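Local coordinates for 14-3-3 protein (Cryptosporidium parvum, PDB 3EFZ) that probably binds phosphoserine-containing partner proteins in cell regulation, as other members of the 14-3-3 family do, at residues Thr198-Thr203 with Lys246-Asn251; Cys144-Gly149 with Glu173-Ala178. All coordinates share one frame; numbering follows the deposited sequence.

Overall arrangement
Both contacts join helices of the all-helical 14-3-3 fold, and their centres lie about 16 Å apart. Contact 2 pairs helix 138-158 with helix 161-185 in antiparallel fashion; contact 1 lies further along the chain, between helix 193-207 and helix 239-256. Helix 193-207 connects them: N201 and T198 touch K146, and the hydroxyl of Y202 probably hydrogen-bonds the carboxylate of E176, with OH to OE2 at 2.5 Å. R153, predicted to meet the phosphoserine of a bound partner, comes within about 3 Å of Y175 in contact 2, side chain to side chain. The side chain of L200 in contact 1 is about 8 Å from that of R153.

Contact 1 (Thr198-Thr203 with Lys246-Asn251)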
ATOM      1  N   THR B 198      17.027   8.330  10.617  1.00 34.05           N
ATOM      2  CA  THR B 198      16.392   9.243  11.548  1.00 33.85           C
ATOM      3  C   THR B 198      16.809  10.685  11.289  1.00 34.49           C
ATOM      4  O   THR B 198      15.960  11.576  11.269  1.00 34.99           O
ATOM      5  CB  THR B 198      16.641   8.821  13.017  1.00 34.67           C
ATOM      6  OG1 THR B 198      16.409   7.403  13.143  1.00 33.80           O
ATOM      7  CG2 THR B 198      15.690   9.572  13.955  1.00 33.02           C
ATOM      8  N   ILE B 199      18.112  10.896  11.090  1.00 34.34           N
ATOM      9  CA  ILE B 199      18.668  12.177  10.651  1.00 34.56           C
ATOM     10  C   ILE B 199      17.956  12.693   9.398  1.00 35.02           C
ATOM     11  O   ILE B 199      17.589  13.872   9.331  1.00 35.68           O
ATOM     12  CB  ILE B 199      20.213  12.060  10.390  1.00 34.09           C
ATOM     13  CG1 ILE B 199      20.973  11.685  11.680  1.00 34.39           C
ATOM     14  CG2 ILE B 199      20.789  13.340   9.704  1.00 33.42           C
ATOM     15  CD1 ILE B 199      21.199  12.848  12.677  1.00 35.30           C
ATOM     16  N   LEU B 200      17.770  11.806   8.417  1.00 35.67           N
ATOM     17  CA  LEU B 200      17.187  12.159   7.123  1.00 36.25           C
ATOM     18  C   LEU B 200      15.745  12.630   7.233  1.00 36.64           C
ATOM     19  O   LEU B 200      15.386  13.637   6.626  1.00 36.75           O
ATOM     20  CB  LEU B 200      17.278  10.997   6.115  1.00 35.95           C
ATOM     21  CG  LEU B 200      16.603  11.219   4.738  1.00 36.65           C
ATOM     22  CD1 LEU B 200      17.304  12.297   3.903  1.00 34.85           C
ATOM     23  CD2 LEU B 200      16.471   9.922   3.926  1.00 36.91           C
ATOM     24  N   ASN B 201      14.923  11.901   7.991  1.00 37.14           N
ATOM     25  CA  ASN B 201      13.535  12.294   8.192  1.00 37.72           C
ATOM     26  C   ASN B 201      13.378  13.595   8.996  1.00 37.91           C
ATOM     27  O   ASN B 201      12.507  14.424   8.685  1.00 38.52           O
ATOM     28  CB  ASN B 201      12.740  11.128   8.775  1.00 38.05           C
ATOM     29  CG  ASN B 201      12.473  10.038   7.735  1.00 37.89           C
ATOM     30  OD1 ASN B 201      13.126   9.981   6.696  1.00 37.57           O
ATOM     31  ND2 ASN B 201      11.533   9.166   8.022  1.00 40.60           N
ATOM     32  N   TYR B 202      14.244  13.778   9.990  1.00 37.55           N
ATOM     33  CA  TYR B 202      14.303  15.026  10.762  1.00 38.40           C
ATOM     34  C   TYR B 202      14.750  16.172   9.871  1.00 38.26           C
ATOM     35  O   TYR B 202      14.193  17.258   9.958  1.00 38.58           O
ATOM     36  CB  TYR B 202      15.242  14.879  11.969  1.00 38.25           C
ATOM     37  CG  TYR B 202      15.150  15.962  13.049  1.00 38.75           C
ATOM     38  CD1 TYR B 202      14.101  16.886  13.080  1.00 38.34           C
ATOM     39  CD2 TYR B 202      16.101  16.024  14.057  1.00 37.32           C
ATOM     40  CE1 TYR B 202      14.020  17.857  14.071  1.00 37.52           C
ATOM     41  CE2 TYR B 202      16.030  16.993  15.057  1.00 39.93           C
ATOM     42  CZ  TYR B 202      14.983  17.905  15.055  1.00 38.89           C
ATOM     43  OH  TYR B 202      14.912  18.861  16.051  1.00 39.83           O
ATOM     44  N   THR B 203      15.754  15.921   9.024  1.00 38.20           N
ATOM     45  CA  THR B 203      16.194  16.878   8.008  1.00 38.25           C
ATOM     46  C   THR B 203      15.038  17.274   7.084  1.00 37.79           C
ATOM     47  O   THR B 203      14.886  18.453   6.785  1.00 37.97           O
ATOM     48  CB  THR B 203      17.380  16.339   7.171  1.00 38.30           C
ATOM     49  OG1 THR B 203      18.519  16.150   8.022  1.00 39.43           O
ATOM     50  CG2 THR B 203      17.751  17.299   6.057  1.00 39.24           C
ATOM     51  N   LYS B 246      24.488   8.989   0.630  1.00 35.70           N
ATOM     52  CA  LYS B 246      24.345   9.499  -0.728  1.00 35.47           C
ATOM     53  C   LYS B 246      23.159  10.453  -0.825  1.00 35.00           C
ATOM     54  O   LYS B 246      23.302  11.557  -1.350  1.00 35.70           O
ATOM     55  CB  LYS B 246      24.202   8.360  -1.743  1.00 35.26           C
ATOM     56  CG  LYS B 246      24.245   8.828  -3.196  1.00 36.04           C
ATOM     57  CD  LYS B 246      23.954   7.703  -4.178  1.00 35.66           C
ATOM     58  CE  LYS B 246      24.275   8.126  -5.610  1.00 36.87           C
ATOM     59  NZ  LYS B 246      23.483   9.300  -6.081  1.00 37.19           N
ATOM     60  N   ILE B 247      22.001  10.022  -0.322  1.00 34.43           N
ATOM     61  CA  ILE B 247      20.784  10.837  -0.328  1.00 33.85           C
ATOM     62  C   ILE B 247      20.993  12.164   0.406  1.00 33.84           C
ATOM     63  O   ILE B 247      20.562  13.216  -0.074  1.00 33.60           O
ATOM     64  CB  ILE B 247      19.562  10.079   0.269  1.00 33.77           C
ATOM     65  CG1 ILE B 247      19.215   8.858  -0.587  1.00 33.27           C
ATOM     66  CG2 ILE B 247      18.348  11.013   0.392  1.00 33.23           C
ATOM     67  CD1 ILE B 247      18.344   7.825   0.113  1.00 33.49           C
ATOM     68  N   LEU B 248      21.661  12.104   1.558  1.00 33.62           N
ATOM     69  CA  LEU B 248      21.969  13.299   2.346  1.00 33.33           C
ATOM     70  C   LEU B 248      22.896  14.254   1.591  1.00 33.15           C
ATOM     71  O   LEU B 248      22.672  15.467   1.581  1.00 32.71           O
ATOM     72  CB  LEU B 248      22.565  12.926   3.717  1.00 33.13           C
ATOM     73  CG  LEU B 248      21.621  12.359   4.785  1.00 33.03           C
ATOM     74  CD1 LEU B 248      22.389  11.592   5.847  1.00 33.56           C
ATOM     75  CD2 LEU B 248      20.785  13.457   5.417  1.00 32.17           C
ATOM     76  N   ARG B 249      23.924  13.696   0.960  1.00 33.26           N
ATOM     77  CA  ARG B 249      24.862  14.470   0.143  1.00 33.46           C
ATOM     78  C   ARG B 249      24.200  15.101  -1.081  1.00 33.55           C
ATOM     79  O   ARG B 249      24.422  16.279  -1.360  1.00 33.34           O
ATOM     80  CB  ARG B 249      26.041  13.605  -0.301  1.00 33.41           C
ATOM     81  CG  ARG B 249      27.099  13.431   0.758  1.00 33.76           C
ATOM     82  CD  ARG B 249      28.314  12.712   0.186  1.00 33.96           C
ATOM     83  NE  ARG B 249      29.497  12.874   1.030  1.00 34.36           N
ATOM     84  CZ  ARG B 249      29.962  11.954   1.878  1.00 34.54           C
ATOM     85  NH1 ARG B 249      29.344  10.783   2.013  1.00 33.86           N
ATOM     86  NH2 ARG B 249      31.055  12.206   2.593  1.00 34.14           N
ATOM     87  N   ASP B 250      23.406  14.309  -1.800  1.00 33.66           N
ATOM     88  CA  ASP B 250      22.676  14.778  -2.975  1.00 34.34           C
ATOM     89  C   ASP B 250      21.768  15.953  -2.645  1.00 34.55           C
ATOM     90  O   ASP B 250      21.640  16.893  -3.430  1.00 34.54           O
ATOM     91  CB  ASP B 250      21.837  13.649  -3.581  1.00 34.50           C
ATOM     92  CG  ASP B 250      22.682  12.575  -4.247  1.00 35.56           C
ATOM     93  OD1 ASP B 250      23.917  12.746  -4.347  1.00 35.89           O
ATOM     94  OD2 ASP B 250      22.105  11.549  -4.673  1.00 37.41           O
ATOM     95  N   ASN B 251      21.139  15.894  -1.477  1.00 34.84           N
ATOM     96  CA  ASN B 251      20.213  16.937  -1.073  1.00 35.19           C
ATOM     97  C   ASN B 251      20.887  18.243  -0.664  1.00 35.47           C
ATOM     98  O   ASN B 251      20.380  19.320  -0.984  1.00 35.61           O
ATOM     99  CB  ASN B 251      19.269  16.431   0.008  1.00 35.15           C
ATOM    100  CG  ASN B 251      18.117  15.655  -0.565  1.00 34.87           C
ATOM    101  OD1 ASN B 251      17.042  16.203  -0.771  1.00 34.85           O
ATOM    102  ND2 ASN B 251      18.341  14.384  -0.863  1.00 34.84           N
TER
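L200 reaches across to I247 and L248, and its path shows how this contact is made. Its CB leaves the backbone in the direction of helix 239-256, and CG lies anti to the backbone N (chi1 176°), which sends both methyls toward that helix. CD1 takes the larger share, 3.9 Å from I247 CG2 and 4.0 Å from L248 CD2, while CD2 touches only the same I247 methyl, at 4.1 Å. The side chains of L200 and I247 cross at about a right angle. L248 CD2 also reaches I199, lying 4.3 Å from I199 CG2, although the end of the isoleucine leads away from helix 239-256; its side chain also packs on A223 and L179.

The segment axes stay 10.7 Å apart and are inclined by 30°, running roughly parallel, so side-chain ends, not backbones, bridge the space. Polar groups at the border bond within their own helices: T203 OG1 gives a 2.8 Å hydrogen bond to I199 O from above the carbonyl plane, and N251 ND2 binds I247 O at 2.6 Å. Each of these carbonyls also accepts the backbone N-H of the same partner residue. With no hydrogen bond or salt bridge crossing between the segments, their direct contact rests on dispersion and the burial of methyl groups.

Contact 2 (Cys144-Gly149 with Glu173-Ala178); sequences CIKLKG and EFYEDA
F174 and Y175 pack against the backbone around G149 where helices 138-158 and 161-185 run antiparallel, their segment axes 7.7 Å apart at an angle of 158°. The CA atoms of G149 and F174 come within 4.9 Å, and K146 lies level with Y175. G149 has no side chain to hold the helices apart. Its CA lies over one face of the Y175 ring, 4.2 Å from the centroid and 21° off the normal, a CH-pi contact.

On the F174 ring, K148 CB sits over a face in a second CH-pi contact, 3.9 Å from the centroid. The lysine chain crosses the phenylalanine at about a right angle and bends at chi3 (-70°), bringing NZ to 3.4 Å from F174 CE2; that ammonium group is salt-bridged to D129 on helix 100-131. I145 CG2, anti to the backbone N, is turned to the partner helix, where it lies 3.2 Å from F174 O and also packs on F174 CD2 and A178 CB, while CD1 meets D177 OD1. The small A178 permits close approach here too, its CB 3.8 Å from K146 N.

Y175 begins by pointing away from helix 138-158, yet its ring swings back so that the hydroxyl lies beside the carbonyl of G149. That hydroxyl hydrogen-bonds D150 and R153 NE, and D150 is also salt-bridged to K146. Y175 is thus a second-shell contact to an arginine predicted to meet the phosphoserine of a partner protein, and the bond to R153 NE would help fix the orientation of its guanidinium group. The whole is an antiparallel pair of successive helices, the building pattern of the all-helical 14-3-3 fold.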
ATOM      1  N   CYS B 144      10.518   2.473  16.552  1.00 36.36           N
ATOM      2  CA  CYS B 144       9.108   2.828  16.745  1.00 36.30           C
ATOM      3  C   CYS B 144       8.862   4.332  16.996  1.00 36.45           C
ATOM      4  O   CYS B 144       7.867   4.893  16.533  1.00 36.10           O
ATOM      5  CB  CYS B 144       8.519   2.015  17.896  1.00 36.70           C
ATOM      6  SG  CYS B 144       8.527   0.243  17.638  1.00 37.19           S
ATOM      7  N   ILE B 145       9.772   4.979  17.723  1.00 36.69           N
ATOM      8  CA  ILE B 145       9.642   6.397  18.060  1.00 36.02           C
ATOM      9  C   ILE B 145       9.925   7.287  16.827  1.00 36.82           C
ATOM     10  O   ILE B 145       9.233   8.293  16.605  1.00 37.02           O
ATOM     11  CB  ILE B 145      10.524   6.736  19.292  1.00 35.93           C
ATOM     12  CG1 ILE B 145       9.991   5.991  20.526  1.00 36.36           C
ATOM     13  CG2 ILE B 145      10.620   8.264  19.550  1.00 33.80           C
ATOM     14  CD1 ILE B 145      10.989   5.903  21.694  1.00 36.41           C
ATOM     15  N   LYS B 146      10.917   6.911  16.017  1.00 36.10           N
ATOM     16  CA  LYS B 146      11.130   7.577  14.733  1.00 36.26           C
ATOM     17  C   LYS B 146       9.867   7.480  13.852  1.00 36.75           C
ATOM     18  O   LYS B 146       9.455   8.466  13.222  1.00 36.49           O
ATOM     19  CB  LYS B 146      12.332   6.989  13.975  1.00 35.18           C
ATOM     20  CG  LYS B 146      12.256   7.305  12.498  1.00 35.62           C
ATOM     21  CD  LYS B 146      13.229   6.569  11.634  1.00 35.97           C
ATOM     22  CE  LYS B 146      12.936   6.871  10.176  1.00 36.78           C
ATOM     23  NZ  LYS B 146      11.847   6.040   9.630  1.00 37.01           N
ATOM     24  N   LEU B 147       9.279   6.282  13.829  1.00 36.39           N
ATOM     25  CA  LEU B 147       8.063   5.979  13.102  1.00 37.44           C
ATOM     26  C   LEU B 147       6.896   6.879  13.526  1.00 37.01           C
ATOM     27  O   LEU B 147       6.161   7.388  12.677  1.00 37.45           O
ATOM     28  CB  LEU B 147       7.719   4.512  13.347  1.00 37.70           C
ATOM     29  CG  LEU B 147       6.769   3.789  12.420  1.00 40.57           C
ATOM     30  CD1 LEU B 147       7.117   2.293  12.342  1.00 40.80           C
ATOM     31  CD2 LEU B 147       5.317   4.024  12.893  1.00 41.64           C
ATOM     32  N   LYS B 148       6.733   7.077  14.833  1.00 36.73           N
ATOM     33  CA  LYS B 148       5.760   8.052  15.345  1.00 36.13           C
ATOM     34  C   LYS B 148       6.097   9.471  14.883  1.00 35.52           C
ATOM     35  O   LYS B 148       5.195  10.262  14.612  1.00 36.15           O
ATOM     36  CB  LYS B 148       5.670   8.008  16.869  1.00 35.47           C
ATOM     37  CG  LYS B 148       5.120   6.702  17.451  1.00 36.41           C
ATOM     38  CD  LYS B 148       4.657   6.888  18.874  1.00 35.32           C
ATOM     39  CE  LYS B 148       5.830   7.101  19.862  1.00 37.95           C
ATOM     40  NZ  LYS B 148       5.354   7.472  21.227  1.00 37.29           N
ATOM     41  N   GLY B 149       7.392   9.787  14.825  1.00 34.85           N
ATOM     42  CA  GLY B 149       7.886  11.037  14.262  1.00 34.26           C
ATOM     43  C   GLY B 149       7.462  11.241  12.828  1.00 34.52           C
ATOM     44  O   GLY B 149       6.922  12.305  12.501  1.00 34.66           O
ATOM     45  N   GLU B 173       9.986  16.370  18.936  1.00 38.96           N
ATOM     46  CA  GLU B 173      10.152  15.541  20.133  1.00 40.05           C
ATOM     47  C   GLU B 173      10.569  14.095  19.811  1.00 38.83           C
ATOM     48  O   GLU B 173      11.556  13.597  20.363  1.00 38.12           O
ATOM     49  CB  GLU B 173       8.833  15.438  20.900  1.00 40.21           C
ATOM     50  CG  GLU B 173       8.162  16.716  21.350  1.00 43.37           C
ATOM     51  CD  GLU B 173       6.844  16.409  22.084  1.00 45.00           C
ATOM     52  OE1 GLU B 173       5.824  17.113  21.828  1.00 51.01           O
ATOM     53  OE2 GLU B 173       6.835  15.455  22.917  1.00 49.15           O
ATOM     54  N   PHE B 174       9.789  13.432  18.943  1.00 37.13           N
ATOM     55  CA  PHE B 174       9.992  12.010  18.603  1.00 36.25           C
ATOM     56  C   PHE B 174      11.320  11.750  17.917  1.00 35.55           C
ATOM     57  O   PHE B 174      11.997  10.784  18.249  1.00 34.64           O
ATOM     58  CB  PHE B 174       8.829  11.438  17.756  1.00 36.13           C
ATOM     59  CG  PHE B 174       7.527  11.240  18.532  1.00 36.15           C
ATOM     60  CD1 PHE B 174       6.290  11.426  17.911  1.00 36.59           C
ATOM     61  CD2 PHE B 174       7.548  10.880  19.881  1.00 35.55           C
ATOM     62  CE1 PHE B 174       5.084  11.238  18.615  1.00 35.43           C
ATOM     63  CE2 PHE B 174       6.360  10.691  20.604  1.00 36.91           C
ATOM     64  CZ  PHE B 174       5.123  10.871  19.974  1.00 37.29           C
ATOM     65  N   TYR B 175      11.673  12.609  16.959  1.00 35.00           N
ATOM     66  CA  TYR B 175      12.953  12.530  16.261  1.00 35.04           C
ATOM     67  C   TYR B 175      14.118  12.731  17.211  1.00 34.94           C
ATOM     68  O   TYR B 175      15.081  11.995  17.156  1.00 35.11           O
ATOM     69  CB  TYR B 175      13.039  13.569  15.129  1.00 34.29           C
ATOM     70  CG  TYR B 175      12.198  13.217  13.929  1.00 34.49           C
ATOM     71  CD1 TYR B 175      12.148  11.906  13.467  1.00 34.86           C
ATOM     72  CD2 TYR B 175      11.458  14.197  13.236  1.00 34.34           C
ATOM     73  CE1 TYR B 175      11.367  11.553  12.359  1.00 35.25           C
ATOM     74  CE2 TYR B 175      10.681  13.854  12.114  1.00 34.96           C
ATOM     75  CZ  TYR B 175      10.640  12.524  11.689  1.00 34.81           C
ATOM     76  OH  TYR B 175       9.896  12.141  10.598  1.00 32.69           O
ATOM     77  N   GLU B 176      14.030  13.727  18.083  1.00 35.37           N
ATOM     78  CA  GLU B 176      15.115  13.984  19.015  1.00 36.07           C
ATOM     79  C   GLU B 176      15.250  12.877  20.052  1.00 36.06           C
ATOM     80  O   GLU B 176      16.368  12.545  20.437  1.00 35.98           O
ATOM     81  CB  GLU B 176      14.996  15.372  19.647  1.00 36.72           C
ATOM     82  CG  GLU B 176      15.412  16.455  18.654  1.00 39.06           C
ATOM     83  CD  GLU B 176      15.273  17.856  19.185  1.00 45.51           C
ATOM     84  OE1 GLU B 176      14.797  18.031  20.337  1.00 47.37           O
ATOM     85  OE2 GLU B 176      15.647  18.796  18.442  1.00 47.05           O
ATOM     86  N   ASP B 177      14.119  12.287  20.454  1.00 35.90           N
ATOM     87  CA  ASP B 177      14.102  11.165  21.402  1.00 36.90           C
ATOM     88  C   ASP B 177      14.738   9.920  20.784  1.00 36.10           C
ATOM     89  O   ASP B 177      15.622   9.303  21.380  1.00 36.36           O
ATOM     90  CB  ASP B 177      12.661  10.877  21.894  1.00 37.16           C
ATOM     91  CG  ASP B 177      12.597   9.783  22.965  1.00 39.44           C
ATOM     92  OD1 ASP B 177      11.499   9.234  23.189  1.00 40.62           O
ATOM     93  OD2 ASP B 177      13.635   9.471  23.588  1.00 41.69           O
ATOM     94  N   ALA B 178      14.308   9.588  19.576  1.00 35.96           N
ATOM     95  CA  ALA B 178      14.876   8.475  18.801  1.00 36.17           C
ATOM     96  C   ALA B 178      16.379   8.667  18.536  1.00 36.18           C
ATOM     97  O   ALA B 178      17.168   7.755  18.754  1.00 36.03           O
ATOM     98  CB  ALA B 178      14.107   8.296  17.491  1.00 35.19           C
TER